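Local coordinates for protein alpha-L-rhamnosidase (Streptomyces avermitilis, PDB 3W5M) that hydrolyses terminal non-reducing alpha-L-rhamnose residues from alpha-L-rhamnosides, among them citrus flavonoids and the arabinogalactan-protein gum arabic, at residues W971-S975 with G976-L980; S55-D58 with V59-G63. One frame throughout, in Å; residues are numbered along the deposited sequence.

Contact 1. Residues W971-S975 with G976-L980; sequences WQQRS and GGFVL
Trp971 and Phe978 meet on one face of a beta hairpin with a two-residue loop, closed by a type I' turn from Arg974 to Gly977, in the C-terminal beta-sandwich domain. On this face the packing is tight. The two rings lie nearly parallel, planes at 24°, but are slid apart so that they barely overlap, and Trp971 CE3 comes 3.8 Å from Phe978 CE1. Leu980, the non-hydrogen-bonded partner of Trp971, brings its CD1 to 3.8 Å from Trp971 CB. With chi1 at 62°, CG of Trp971 lies between its own backbone N and carbonyl carbon, and the indole leads away from the second strand while keeping CE3 beside Phe978; its NE1 is bonded to the carbonyl of Ile930. Ile994 of strand 989-995 packs on Phe978 and Leu980, so large apolar residues suit this buried face.

Backbone bonds zip the strands together in two reciprocal pairs, Gln972 with Val979 and Arg974 with Gly977. The last of them, Gly977 N to Arg974 O at 2.6 Å, is bent, with the donor above the carbonyl plane. Gly976 has a positive phi of 85°, and a CB there would run into Ser975 O, which is why glycine suits the corner.

The other face, with Gln972, Val979 and Arg974, and the turn are looser. Val979 CG1 meets Gln972 CB at a loose 4.1 Å, while the long polar Arg974 can extend into solvent. Gln973, the exposed end of the packed face, still flanks it: its aliphatic CG sits at the edge of the Phe978 ring, in plane, 3.7 Å from Phe978 CD1.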
ATOM      1  N   TRP A 971      12.362 -32.543  -0.429  1.00 32.06           N
ATOM      2  CA  TRP A 971      12.397 -33.741  -1.256  1.00 32.43           C
ATOM      3  C   TRP A 971      13.500 -33.687  -2.303  1.00 35.42           C
ATOM      4  O   TRP A 971      13.931 -32.604  -2.723  1.00 31.97           O
ATOM      5  CB  TRP A 971      11.036 -34.037  -1.895  1.00 30.39           C
ATOM      6  CG  TRP A 971      10.492 -33.005  -2.842  1.00 32.64           C
ATOM      7  CD1 TRP A 971       9.607 -32.005  -2.540  1.00 32.13           C
ATOM      8  CD2 TRP A 971      10.745 -32.902  -4.249  1.00 32.29           C
ATOM      9  NE1 TRP A 971       9.309 -31.274  -3.666  1.00 32.28           N
ATOM     10  CE2 TRP A 971       9.988 -31.808  -4.731  1.00 33.03           C
ATOM     11  CE3 TRP A 971      11.542 -33.626  -5.155  1.00 35.25           C
ATOM     12  CZ2 TRP A 971      10.013 -31.409  -6.077  1.00 33.12           C
ATOM     13  CZ3 TRP A 971      11.559 -33.227  -6.500  1.00 33.09           C
ATOM     14  CH2 TRP A 971      10.804 -32.127  -6.937  1.00 33.76           C
ATOM     15  N   GLN A 972      13.952 -34.875  -2.713  1.00 36.60           N
ATOM     16  CA  GLN A 972      15.046 -35.017  -3.670  1.00 38.43           C
ATOM     17  C   GLN A 972      14.810 -36.256  -4.519  1.00 38.77           C
ATOM     18  O   GLN A 972      14.488 -37.321  -3.979  1.00 37.76           O
ATOM     19  CB  GLN A 972      16.365 -35.143  -2.925  1.00 40.41           C
ATOM     20  CG  GLN A 972      17.596 -35.231  -3.813  1.00 50.92           C
ATOM     21  CD  GLN A 972      18.888 -35.120  -3.014  1.00 57.65           C
ATOM     22  OE1 GLN A 972      18.877 -35.133  -1.778  1.00 63.25           O
ATOM     23  NE2 GLN A 972      20.008 -35.014  -3.715  1.00 64.21           N
ATOM     24  N   GLN A 973      14.924 -36.091  -5.836  1.00 40.52           N
ATOM     25  CA  GLN A 973      15.048 -37.213  -6.784  1.00 45.18           C
ATOM     26  C   GLN A 973      16.515 -37.421  -7.143  1.00 48.82           C
ATOM     27  O   GLN A 973      17.162 -36.504  -7.675  1.00 46.30           O
ATOM     28  CB  GLN A 973      14.313 -36.918  -8.072  1.00 47.13           C
ATOM     29  CG  GLN A 973      12.817 -37.068  -7.996  1.00 49.24           C
ATOM     30  CD  GLN A 973      12.183 -36.997  -9.365  1.00 50.90           C
ATOM     31  OE1 GLN A 973      12.541 -36.151 -10.188  1.00 55.69           O
ATOM     32  NE2 GLN A 973      11.238 -37.882  -9.621  1.00 51.31           N
ATOM     33  N   ARG A 974      17.045 -38.613  -6.859  1.00 48.77           N
ATOM     34  CA  ARG A 974      18.390 -38.955  -7.301  1.00 51.32           C
ATOM     35  C   ARG A 974      18.567 -40.440  -7.550  1.00 54.55           C
ATOM     36  O   ARG A 974      17.927 -41.272  -6.904  1.00 52.68           O
ATOM     37  CB  ARG A 974      19.447 -38.427  -6.343  1.00 56.78           C
ATOM     38  CG  ARG A 974      20.614 -37.781  -7.075  1.00 66.19           C
ATOM     39  CD  ARG A 974      21.427 -36.881  -6.157  1.00 73.29           C
ATOM     40  NE  ARG A 974      21.621 -37.497  -4.843  1.00 80.05           N
ATOM     41  CZ  ARG A 974      22.518 -38.446  -4.574  1.00 85.08           C
ATOM     42  NH1 ARG A 974      23.331 -38.901  -5.524  1.00 88.58           N
ATOM     43  NH2 ARG A 974      22.600 -38.946  -3.345  1.00 83.93           N
ATOM     44  N   SER A 975      19.444 -40.745  -8.505  1.00 55.16           N
ATOM     45  CA  SER A 975      19.670 -42.099  -9.037  1.00 53.56           C
ATOM     46  C   SER A 975      18.493 -43.058  -8.908  1.00 50.74           C
ATOM     47  O   SER A 975      18.615 -44.108  -8.287  1.00 55.53           O
ATOM     48  CB  SER A 975      20.953 -42.712  -8.466  1.00 52.95           C
ATOM     49  OG  SER A 975      20.876 -42.798  -7.064  1.00 54.39           O
ATOM     50  N   GLY A 976      17.357 -42.687  -9.500  1.00 47.73           N
ATOM     51  CA  GLY A 976      16.158 -43.528  -9.484  1.00 49.15           C
ATOM     52  C   GLY A 976      15.313 -43.349  -8.232  1.00 55.09           C
ATOM     53  O   GLY A 976      14.081 -43.524  -8.268  1.00 57.00           O
ATOM     54  N   GLY A 977      15.979 -42.983  -7.131  1.00 53.87           N
ATOM     55  CA  GLY A 977      15.358 -42.870  -5.804  1.00 50.27           C
ATOM     56  C   GLY A 977      14.712 -41.527  -5.479  1.00 50.97           C
ATOM     57  O   GLY A 977      15.096 -40.484  -6.029  1.00 50.69           O
ATOM     58  N   PHE A 978      13.730 -41.575  -4.577  1.00 45.69           N
ATOM     59  CA  PHE A 978      13.000 -40.412  -4.068  1.00 42.22           C
ATOM     60  C   PHE A 978      13.045 -40.437  -2.535  1.00 40.70           C
ATOM     61  O   PHE A 978      12.757 -41.465  -1.914  1.00 38.69           O
ATOM     62  CB  PHE A 978      11.558 -40.474  -4.581  1.00 42.59           C
ATOM     63  CG  PHE A 978      10.720 -39.268  -4.247  1.00 47.69           C
ATOM     64  CD1 PHE A 978      10.732 -38.137  -5.070  1.00 48.44           C
ATOM     65  CD2 PHE A 978       9.875 -39.272  -3.134  1.00 48.87           C
ATOM     66  CE1 PHE A 978       9.933 -37.030  -4.775  1.00 49.93           C
ATOM     67  CE2 PHE A 978       9.079 -38.165  -2.832  1.00 49.25           C
ATOM     68  CZ  PHE A 978       9.112 -37.042  -3.650  1.00 48.98           C
ATOM     69  N   VAL A 979      13.440 -39.326  -1.920  1.00 35.11           N
ATOM     70  CA  VAL A 979      13.306 -39.179  -0.480  1.00 35.04           C
ATOM     71  C   VAL A 979      12.523 -37.886  -0.178  1.00 37.30           C
ATOM     72  O   VAL A 979      12.825 -36.824  -0.731  1.00 33.87           O
ATOM     73  CB  VAL A 979      14.683 -39.251   0.238  1.00 39.57           C
ATOM     74  CG1 VAL A 979      15.686 -38.269  -0.358  1.00 42.02           C
ATOM     75  CG2 VAL A 979      14.560 -39.050   1.746  1.00 37.30           C
ATOM     76  N   LEU A 980      11.491 -37.997   0.656  1.00 33.26           N
ATOM     77  CA  LEU A 980      10.784 -36.827   1.178  1.00 34.07           C
ATOM     78  C   LEU A 980      10.852 -36.833   2.699  1.00 35.02           C
ATOM     79  O   LEU A 980      10.582 -37.860   3.335  1.00 35.02           O
ATOM     80  CB  LEU A 980       9.327 -36.814   0.707  1.00 33.95           C
ATOM     81  CG  LEU A 980       8.317 -35.842   1.355  1.00 35.47           C
ATOM     82  CD1 LEU A 980       8.615 -34.383   1.033  1.00 34.92           C
ATOM     83  CD2 LEU A 980       6.942 -36.194   0.839  1.00 35.32           C
TER

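Contact 2. Residues S55-D58 with V59-G63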
ATOM      1  N   SER A  55      -1.224 -17.628  38.948  1.00 41.71           N
ATOM      2  CA  SER A  55      -1.522 -18.795  39.804  1.00 45.27           C
ATOM      3  C   SER A  55      -2.828 -18.641  40.600  1.00 47.10           C
ATOM      4  O   SER A  55      -3.487 -19.641  40.938  1.00 46.22           O
ATOM      5  CB  SER A  55      -0.349 -19.093  40.744  1.00 48.17           C
ATOM      6  OG  SER A  55       0.052 -17.927  41.433  1.00 54.01           O
ATOM      7  N   HIS A  56      -3.192 -17.390  40.889  1.00 46.02           N
ATOM      8  CA  HIS A  56      -4.502 -17.041  41.458  1.00 49.49           C
ATOM      9  C   HIS A  56      -5.106 -15.926  40.599  1.00 45.28           C
ATOM     10  O   HIS A  56      -5.076 -14.763  40.992  1.00 43.47           O
ATOM     11  CB  HIS A  56      -4.355 -16.582  42.912  1.00 55.09           C
ATOM     12  CG  HIS A  56      -3.466 -17.467  43.731  1.00 65.93           C
ATOM     13  ND1 HIS A  56      -2.149 -17.155  43.999  1.00 69.19           N
ATOM     14  CD2 HIS A  56      -3.696 -18.668  44.317  1.00 69.67           C
ATOM     15  CE1 HIS A  56      -1.610 -18.120  44.726  1.00 71.91           C
ATOM     16  NE2 HIS A  56      -2.527 -19.051  44.931  1.00 72.88           N
ATOM     17  N   PRO A  57      -5.630 -16.280  39.405  1.00 43.80           N
ATOM     18  CA  PRO A  57      -6.022 -15.290  38.382  1.00 40.29           C
ATOM     19  C   PRO A  57      -7.243 -14.466  38.770  1.00 37.03           C
ATOM     20  O   PRO A  57      -8.269 -15.019  39.132  1.00 38.03           O
ATOM     21  CB  PRO A  57      -6.349 -16.164  37.165  1.00 38.91           C
ATOM     22  CG  PRO A  57      -6.745 -17.485  37.750  1.00 42.31           C
ATOM     23  CD  PRO A  57      -5.841 -17.661  38.931  1.00 39.69           C
ATOM     24  N   ASP A  58      -7.116 -13.148  38.667  1.00 37.36           N
ATOM     25  CA  ASP A  58      -8.186 -12.218  39.030  1.00 36.25           C
ATOM     26  C   ASP A  58      -9.039 -11.746  37.848  1.00 37.05           C
ATOM     27  O   ASP A  58     -10.036 -11.065  38.064  1.00 37.14           O
ATOM     28  CB  ASP A  58      -7.618 -11.004  39.768  1.00 35.44           C
ATOM     29  CG  ASP A  58      -6.572 -10.263  38.956  1.00 38.47           C
ATOM     30  OD1 ASP A  58      -6.250 -10.711  37.833  1.00 36.84           O
ATOM     31  OD2 ASP A  58      -6.075  -9.229  39.435  1.00 37.19           O
ATOM     32  N   VAL A  59      -8.664 -12.086  36.608  1.00 33.93           N
ATOM     33  CA  VAL A  59      -9.492 -11.660  35.454  1.00 31.55           C
ATOM     34  C   VAL A  59     -10.333 -12.823  34.924  1.00 30.07           C
ATOM     35  O   VAL A  59     -11.553 -12.764  34.908  1.00 31.82           O
ATOM     36  CB  VAL A  59      -8.624 -10.976  34.351  1.00 30.21           C
ATOM     37  CG1 VAL A  59      -9.458 -10.538  33.153  1.00 30.23           C
ATOM     38  CG2 VAL A  59      -7.857  -9.794  34.921  1.00 31.32           C
ATOM     39  N   TRP A  60      -9.683 -13.905  34.506  1.00 31.23           N
ATOM     40  CA  TRP A  60     -10.395 -15.036  33.922  1.00 29.84           C
ATOM     41  C   TRP A  60      -9.642 -16.335  34.150  1.00 29.96           C
ATOM     42  O   TRP A  60      -8.418 -16.357  34.207  1.00 29.18           O
ATOM     43  CB  TRP A  60     -10.585 -14.836  32.418  1.00 30.57           C
ATOM     44  CG  TRP A  60     -11.489 -15.837  31.718  1.00 28.05           C
ATOM     45  CD1 TRP A  60     -12.713 -16.300  32.151  1.00 28.57           C
ATOM     46  CD2 TRP A  60     -11.276 -16.430  30.428  1.00 28.72           C
ATOM     47  NE1 TRP A  60     -13.247 -17.155  31.223  1.00 28.47           N
ATOM     48  CE2 TRP A  60     -12.390 -17.252  30.154  1.00 28.17           C
ATOM     49  CE3 TRP A  60     -10.248 -16.341  29.476  1.00 25.95           C
ATOM     50  CZ2 TRP A  60     -12.499 -17.998  28.975  1.00 28.43           C
ATOM     51  CZ3 TRP A  60     -10.348 -17.091  28.311  1.00 28.49           C
ATOM     52  CH2 TRP A  60     -11.473 -17.907  28.065  1.00 28.39           C
ATOM     53  N   ASP A  61     -10.411 -17.402  34.288  1.00 30.82           N
ATOM     54  CA  ASP A  61      -9.904 -18.751  34.261  1.00 31.79           C
ATOM     55  C   ASP A  61     -10.951 -19.557  33.541  1.00 29.72           C
ATOM     56  O   ASP A  61     -12.017 -19.794  34.079  1.00 30.97           O
ATOM     57  CB  ASP A  61      -9.706 -19.298  35.677  1.00 35.06           C
ATOM     58  CG  ASP A  61      -8.984 -20.636  35.688  1.00 38.71           C
ATOM     59  OD1 ASP A  61      -9.172 -21.455  34.745  1.00 38.40           O
ATOM     60  OD2 ASP A  61      -8.221 -20.868  36.647  1.00 40.25           O
ATOM     61  N   SER A  62     -10.654 -20.002  32.325  1.00 30.07           N
ATOM     62  CA  SER A  62     -11.628 -20.756  31.544  1.00 28.49           C
ATOM     63  C   SER A  62     -11.961 -22.073  32.225  1.00 30.90           C
ATOM     64  O   SER A  62     -12.948 -22.698  31.862  1.00 32.52           O
ATOM     65  CB  SER A  62     -11.066 -21.096  30.171  1.00 27.99           C
ATOM     66  OG  SER A  62      -9.866 -21.850  30.319  1.00 29.13           O
ATOM     67  N   GLY A  63     -11.116 -22.497  33.171  1.00 33.99           N
ATOM     68  CA  GLY A  63     -11.069 -23.905  33.581  1.00 36.48           C
ATOM     69  C   GLY A  63     -10.686 -24.815  32.410  1.00 37.33           C
ATOM     70  O   GLY A  63     -10.409 -24.339  31.296  1.00 37.55           O
TER
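Between Pro57 and Asp61 the backbone turns through Asp58 and Val59 to enter edge strand 60-66 of the N-terminal immunoglobulin-like domain, and there Val59 and Trp60 both face Val47 of strand 40-48 in a classic beta bulge. The corner folds the proline ring back over the strand: Pro57 CB lies 3.6 Å from Trp60 O, and its CG crosses toward Asp61, 3.9 Å from OD2. These are van der Waals contacts, and proline, with its fixed phi and compact apolar ring, suits a bend where the side chain lies against the backbone of the next strand.

Asp58 stands on the outer side of the corner. Its chi1 of 58° sets the carboxylate between its own backbone N and carbonyl carbon, bringing OD1 to 3.5 Å from Val59 CG2, while OD2 is bonded to the hydroxyl of Ser49. Val59, beta-branched and apolar, turns to Val47 and Tyr75; Trp60 takes Tyr75 edge-to-face, which suits an aromatic at this edge.

Asp61 opens an Asx turn. OD1 accepts Gly63 N at 2.7 Å on its anti side, 24° out of the carboxylate plane, and also the amide NE2 of Gln44, so two N-H groups grip one oxygen. Replacing Asp61 by alanine would remove the carboxylate, and is likely to leave Gly63 N and Gln44 NE2 without their acceptor and Pro57 CG without the group it lies against. Gly63, with a phi of 61°, suits that bend because it has no side chain. Just before it, Ser62 OG donates 2.7 Å to Gly63 O, in the carbonyl plane and on a lone pair.

Overall arrangement
From the N terminus, contact 2 comes first: residues 55-58 and 59-63 shape the end of the connection that brings the chain from strand 40-48 back antiparallel as strand 60-66, at the edge of a sheet in the immunoglobulin-like domain. Only after the carbohydrate-binding, catalytic and intervening domains does contact 1 follow, closing the hairpin of strands 965-974 and 977-984 inside the C-terminal sheet. The two contacts are in series, neither nesting nor crossing. Their centres lie about 52 Å apart and their nearest atoms about 37 Å, and each lies within its own terminal domain, away from the calcium and rhamnose sites. Contact 1 joins two neighbouring strands; contact 2 shapes the entry into one.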